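Local coordinates for protein histone-lysine N-methyltransferase SETMAR (PDB 3K9K) that methylates lysines of histone H3 and, through its mariner transposase part, binds and cuts DNA in double-strand break repair and replication fork restart, at residues A[51-56]-A[86-91]; A[44-49]-A[134-139]. The protein carries 3 engineered substitutions. All coordinates share one frame; numbering follows the deposited sequence.

Interaction 1 (A[51-56]-A[86-91]); sequences DEKWIL and VMVTIW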
# COMPACT_ATOMS: atom_id res chain seq x y z
N ASP A 51 -16.38 6.81 -4.52
CA ASP A 51 -15.84 8.18 -4.50
C ASP A 51 -16.96 9.23 -4.51
O ASP A 51 -18.14 8.90 -4.66
CB ASP A 51 -14.83 8.40 -5.64
CG ASP A 51 -13.76 9.43 -5.28
OD1 ASP A 51 -12.61 9.29 -5.74
OD2 ASP A 51 -14.07 10.38 -4.54
N GLU A 52 -16.58 10.49 -4.33
CA GLU A 52 -17.50 11.58 -4.06
C GLU A 52 -17.41 12.66 -5.14
O GLU A 52 -16.32 12.96 -5.64
CB GLU A 52 -17.17 12.21 -2.71
CG GLU A 52 -15.89 13.03 -2.72
CD GLU A 52 -15.42 13.43 -1.33
OE1 GLU A 52 -15.88 12.80 -0.36
OE2 GLU A 52 -14.60 14.37 -1.22
N LYS A 53 -18.54 13.27 -5.50
CA LYS A 53 -18.55 14.19 -6.63
C LYS A 53 -19.66 15.24 -6.59
O LYS A 53 -20.85 14.92 -6.73
CB LYS A 53 -18.65 13.40 -7.93
CG LYS A 53 -19.08 14.19 -9.15
CD LYS A 53 -19.85 13.28 -10.07
CE LYS A 53 -19.71 13.69 -11.51
NZ LYS A 53 -20.55 12.82 -12.39
N TRP A 54 -19.26 16.50 -6.42
CA TRP A 54 -20.16 17.63 -6.58
C TRP A 54 -20.92 17.57 -7.90
O TRP A 54 -20.35 17.81 -8.96
CB TRP A 54 -19.36 18.93 -6.57
CG TRP A 54 -18.94 19.38 -5.22
CD1 TRP A 54 -17.68 19.73 -4.83
CD2 TRP A 54 -19.79 19.55 -4.08
NE1 TRP A 54 -17.69 20.11 -3.51
CE2 TRP A 54 -18.97 20.01 -3.03
CE3 TRP A 54 -21.15 19.37 -3.85
CZ2 TRP A 54 -19.48 20.28 -1.76
CZ3 TRP A 54 -21.66 19.64 -2.59
CH2 TRP A 54 -20.82 20.09 -1.56
N ILE A 55 -22.21 17.24 -7.84
CA ILE A 55 -23.09 17.36 -9.00
C ILE A 55 -23.52 18.81 -9.16
O ILE A 55 -23.81 19.51 -8.19
CB ILE A 55 -24.34 16.47 -8.86
CG1 ILE A 55 -23.94 15.00 -8.76
CG2 ILE A 55 -25.31 16.72 -10.03
CD1 ILE A 55 -25.10 14.05 -8.91
N LEU A 56 -23.55 19.29 -10.40
CA LEU A 56 -23.88 20.69 -10.63
C LEU A 56 -25.28 20.86 -11.18
O LEU A 56 -25.84 19.94 -11.78
CB LEU A 56 -22.84 21.36 -11.52
CG LEU A 56 -21.47 21.41 -10.84
CD1 LEU A 56 -20.62 22.54 -11.37
CD2 LEU A 56 -21.66 21.55 -9.34
N VAL A 86 -24.58 19.74 -5.58
CA VAL A 86 -24.95 18.73 -4.58
C VAL A 86 -23.94 17.58 -4.63
O VAL A 86 -23.74 16.96 -5.68
CB VAL A 86 -26.39 18.21 -4.81
CG1 VAL A 86 -26.59 17.79 -6.25
CG2 VAL A 86 -26.71 17.06 -3.86
N MET A 87 -23.29 17.29 -3.50
CA MET A 87 -22.30 16.22 -3.47
C MET A 87 -22.90 14.82 -3.37
O MET A 87 -23.71 14.54 -2.48
CB MET A 87 -21.30 16.42 -2.33
CG MET A 87 -20.46 15.18 -2.03
SD MET A 87 -18.76 15.59 -1.64
CE MET A 87 -18.15 16.02 -3.28
N VAL A 88 -22.49 13.94 -4.27
CA VAL A 88 -22.98 12.57 -4.26
C VAL A 88 -21.83 11.59 -4.01
O VAL A 88 -20.70 11.80 -4.46
CB VAL A 88 -23.68 12.20 -5.58
CG1 VAL A 88 -22.74 12.39 -6.76
CG2 VAL A 88 -24.20 10.77 -5.52
N THR A 89 -22.14 10.51 -3.28
CA THR A 89 -21.18 9.44 -3.03
C THR A 89 -21.79 8.13 -3.51
O THR A 89 -22.97 7.88 -3.30
CB THR A 89 -20.83 9.32 -1.53
OG1 THR A 89 -19.93 10.37 -1.15
CG2 THR A 89 -20.17 7.98 -1.25
N ILE A 90 -20.97 7.30 -4.15
CA ILE A 90 -21.45 6.01 -4.64
C ILE A 90 -20.51 4.85 -4.28
O ILE A 90 -19.30 4.92 -4.51
CB ILE A 90 -21.65 6.03 -6.16
CG1 ILE A 90 -22.12 4.65 -6.63
CG2 ILE A 90 -20.37 6.47 -6.87
CD1 ILE A 90 -22.56 4.63 -8.08
N TRP A 91 -21.08 3.79 -3.73
CA TRP A 91 -20.36 2.55 -3.44
C TRP A 91 -20.85 1.52 -4.43
O TRP A 91 -22.06 1.39 -4.65
CB TRP A 91 -20.66 2.07 -2.03
CG TRP A 91 -20.52 3.16 -1.04
CD1 TRP A 91 -21.35 4.21 -0.86
CD2 TRP A 91 -19.46 3.32 -0.09
NE1 TRP A 91 -20.89 5.03 0.14
CE2 TRP A 91 -19.72 4.50 0.64
CE3 TRP A 91 -18.31 2.58 0.22
CZ2 TRP A 91 -18.89 4.97 1.65
CZ3 TRP A 91 -17.47 3.04 1.22
CH2 TRP A 91 -17.77 4.23 1.93
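Lys53 with Val88 and Ile55 with Val86 are the hydrogen-bonded pairs that hold the antiparallel strands 51-56 and 86-91 together. Lys53 N gives to Val88 O at 2.8 Å, and Val88 N returns the bond to Lys53 O at 3.1 Å. In the next pair both bonds are 2.7 Å, Ile55 N to Val86 O and Val86 N to Ile55 O. Near Asp51 the ladder is looser. The non-hydrogen-bonded pairs are Glu52 with Thr89 and Trp54 with Met87.

The aromatic contact lies on the face that carries Glu52, Trp54, Met87 and Thr89. Met87 CB sits over the six-membered ring of Trp54, 3.6 Å from its centroid, as a CH-pi contact. The Met87 chain starts with CG anti to the backbone N (chi1 166°) and then bends twice. The bends bring SD above the same ring, 4.7 Å from the centroid and 9° off the normal, a distant Met-aromatic contact. They also lay the CE methyl over the five-membered ring. Lys85 adds a cation-pi contact to Trp54. The CB and CG of Glu52 run obliquely past the Met87 thioether.

Ile55, Val86 and Val88 pack on the other face, which also carries Asp51, Lys53 and Ile90. Ile55 and Val86 lie side by side, while Ile55 CG1 meets Val88 CG1 at 3.5 Å. Helix 197-209 covers them through Phe204 and Ala200. Lys53 bonds through NZ to Asn186 OD1.

The pairing is that of the first two strands of the five-stranded RNase H-like sheet. Its magnesium site is at Asp51, whose side chain lies close to that of Asp143, the second magnesium ligand.

Interaction 2 (A[44-49]-A[134-139]); sequences LDRIVT and RRKRPI. Engineered in segment 134-139: Arg134 (natural residue Asn), Arg137 (natural residue Gly).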
# COMPACT_ATOMS: atom_id res chain seq x y z
N LEU A 44 -10.21 -9.19 -8.02
CA LEU A 44 -10.97 -8.07 -8.57
C LEU A 44 -12.41 -8.09 -8.08
O LEU A 44 -12.90 -7.12 -7.49
CB LEU A 44 -10.92 -8.05 -10.10
CG LEU A 44 -9.61 -7.57 -10.71
CD1 LEU A 44 -9.76 -7.37 -12.19
CD2 LEU A 44 -9.13 -6.28 -10.05
N ASP A 45 -13.08 -9.22 -8.31
CA ASP A 45 -14.48 -9.39 -7.97
C ASP A 45 -14.78 -9.24 -6.48
O ASP A 45 -15.92 -9.42 -6.05
CB ASP A 45 -14.95 -10.77 -8.44
CG ASP A 45 -14.38 -11.89 -7.60
OD1 ASP A 45 -13.27 -11.72 -7.05
OD2 ASP A 45 -15.04 -12.95 -7.47
N ARG A 46 -13.77 -8.94 -5.67
CA ARG A 46 -13.99 -8.74 -4.24
C ARG A 46 -13.90 -7.26 -3.93
O ARG A 46 -14.09 -6.83 -2.79
CB ARG A 46 -12.94 -9.49 -3.42
CG ARG A 46 -12.88 -10.98 -3.65
CD ARG A 46 -11.65 -11.54 -2.97
NE ARG A 46 -11.49 -10.99 -1.62
CZ ARG A 46 -10.36 -11.07 -0.91
NH1 ARG A 46 -9.29 -11.66 -1.42
NH2 ARG A 46 -10.30 -10.55 0.32
N ILE A 47 -13.59 -6.48 -4.96
CA ILE A 47 -13.42 -5.04 -4.79
C ILE A 47 -14.75 -4.31 -4.59
O ILE A 47 -15.76 -4.60 -5.25
CB ILE A 47 -12.69 -4.42 -5.98
CG1 ILE A 47 -11.26 -4.96 -6.08
CG2 ILE A 47 -12.69 -2.91 -5.86
CD1 ILE A 47 -10.41 -4.30 -7.18
N VAL A 48 -14.72 -3.35 -3.67
CA VAL A 48 -15.81 -2.44 -3.44
C VAL A 48 -15.19 -1.07 -3.53
O VAL A 48 -14.26 -0.74 -2.79
CB VAL A 48 -16.43 -2.67 -2.04
CG1 VAL A 48 -17.22 -1.48 -1.61
CG2 VAL A 48 -17.29 -3.93 -2.03
N THR A 49 -15.66 -0.25 -4.46
CA THR A 49 -15.02 1.04 -4.65
C THR A 49 -16.06 2.15 -4.51
O THR A 49 -17.27 1.92 -4.64
CB THR A 49 -14.21 1.10 -5.99
OG1 THR A 49 -13.31 2.23 -5.97
CG2 THR A 49 -15.12 1.18 -7.19
N ARG A 134 -20.44 -18.59 -1.30
CA ARG A 134 -19.55 -18.02 -0.32
C ARG A 134 -19.35 -16.58 -0.69
O ARG A 134 -18.86 -16.26 -1.77
CB ARG A 134 -18.20 -18.75 -0.25
CG ARG A 134 -17.66 -18.78 1.18
CD ARG A 134 -18.78 -19.24 2.14
NE ARG A 134 -18.49 -18.99 3.56
CZ ARG A 134 -19.14 -18.12 4.34
NH1 ARG A 134 -20.14 -17.39 3.85
NH2 ARG A 134 -18.80 -17.99 5.62
N ARG A 135 -19.80 -15.70 0.21
CA ARG A 135 -19.36 -14.34 0.16
C ARG A 135 -17.88 -14.47 0.34
O ARG A 135 -17.43 -15.21 1.21
CB ARG A 135 -19.90 -13.54 1.34
CG ARG A 135 -21.39 -13.48 1.42
CD ARG A 135 -21.93 -14.78 1.98
NE ARG A 135 -23.38 -14.72 2.06
CZ ARG A 135 -24.18 -15.77 1.93
NH1 ARG A 135 -25.49 -15.60 2.01
NH2 ARG A 135 -23.68 -16.99 1.71
N LYS A 136 -17.10 -13.77 -0.47
CA LYS A 136 -15.74 -13.56 -0.03
C LYS A 136 -15.59 -12.14 0.49
O LYS A 136 -16.45 -11.28 0.26
CB LYS A 136 -14.68 -13.94 -1.08
CG LYS A 136 -13.30 -14.11 -0.44
CD LYS A 136 -12.55 -15.31 -1.00
CE LYS A 136 -11.04 -15.14 -0.86
NZ LYS A 136 -10.33 -15.92 -1.90
N ARG A 137 -14.50 -11.93 1.20
CA ARG A 137 -14.33 -10.77 2.03
C ARG A 137 -13.91 -9.57 1.20
O ARG A 137 -13.00 -9.65 0.37
CB ARG A 137 -13.33 -11.12 3.11
CG ARG A 137 -13.35 -12.63 3.38
CD ARG A 137 -12.79 -12.98 4.74
NE ARG A 137 -11.36 -12.71 4.80
CZ ARG A 137 -10.72 -12.31 5.90
NH1 ARG A 137 -11.39 -12.13 7.04
NH2 ARG A 137 -9.41 -12.10 5.85
N PRO A 138 -14.58 -8.44 1.42
CA PRO A 138 -14.54 -7.24 0.57
C PRO A 138 -13.22 -6.50 0.64
O PRO A 138 -12.66 -6.30 1.72
CB PRO A 138 -15.63 -6.35 1.18
CG PRO A 138 -16.41 -7.24 2.11
CD PRO A 138 -15.45 -8.25 2.59
N ILE A 139 -12.74 -6.04 -0.52
CA ILE A 139 -11.57 -5.20 -0.56
C ILE A 139 -11.96 -3.81 -1.01
O ILE A 139 -12.33 -3.59 -2.16
CB ILE A 139 -10.51 -5.77 -1.50
CG1 ILE A 139 -10.26 -7.24 -1.17
CG2 ILE A 139 -9.23 -4.96 -1.41
CD1 ILE A 139 -8.95 -7.80 -1.73
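Arg46 starts with CG beside its backbone N (chi1 -58°), and a bend at chi3 (45°) turns its guanidinium onto the backbone of 134-139. There NE and NH2 both give to one acceptor, Arg137 O. The NE to Arg137 O distance is 2.8 Å, and NH2 to Arg137 O is the same. The oxygen lies in the guanidinium plane, so the two bonds fix the rotation of the group. Arg137 is an engineered residue (glycine in the natural sequence), but the acceptor is its backbone carbonyl.

The two faces of the guanidinium are covered by aliphatic groups. Ile139 CD1 lies over the centre of one face, 3.6 Å above the plane. Lys136 CE lies over the opposite face, offset toward the rim.

Main-chain bonds continue from Arg46 into the sheet. Ile139 N gives to Arg46 O at 2.8 Å, and Ile139 O accepts from Val48 N at 2.8 Å. Ile47 and Ile139 are thus bridged in parallel. This is where strand 47-56 of the RNase H-like sheet meets the start of strand 139-141, its parallel neighbour. The side chains of Ile47 and Ile139 share one face of the sheet, where both touch Leu165.

Val48 CG2 touches Pro138 CB at the long distance of 4.3 Å. Pro138 also packs on Leu125 of helix 111-129. Arg46 NH1 and Lys136 NZ approach to 4.4 Å, and each makes a long, weak ion pair with Glu41 of the second subunit. Asn40 of that subunit packs on Arg46, Lys136 and Arg137.

Both interactions use strand 47-56, but at different ends and with different neighbours. Interaction 1 pairs its later part antiparallel with strand 85-93. Interaction 2 pairs its beginning in parallel with strand 139-141. Their centres are about 22 Å apart, on opposite sides of the chain's centre. Interaction 1 is mostly buried, and its ladder and packing stay within one subunit. Interaction 2 is only partly buried and lies beside the second subunit. It has a single parallel bridge, between Ile47 and Ile139, and a side-chain guanidinium adds bonds to a backbone oxygen. The shared strand joins the two contacts, and between them Thr49 is backbone hydrogen-bonded to Trp92 of strand 85-93.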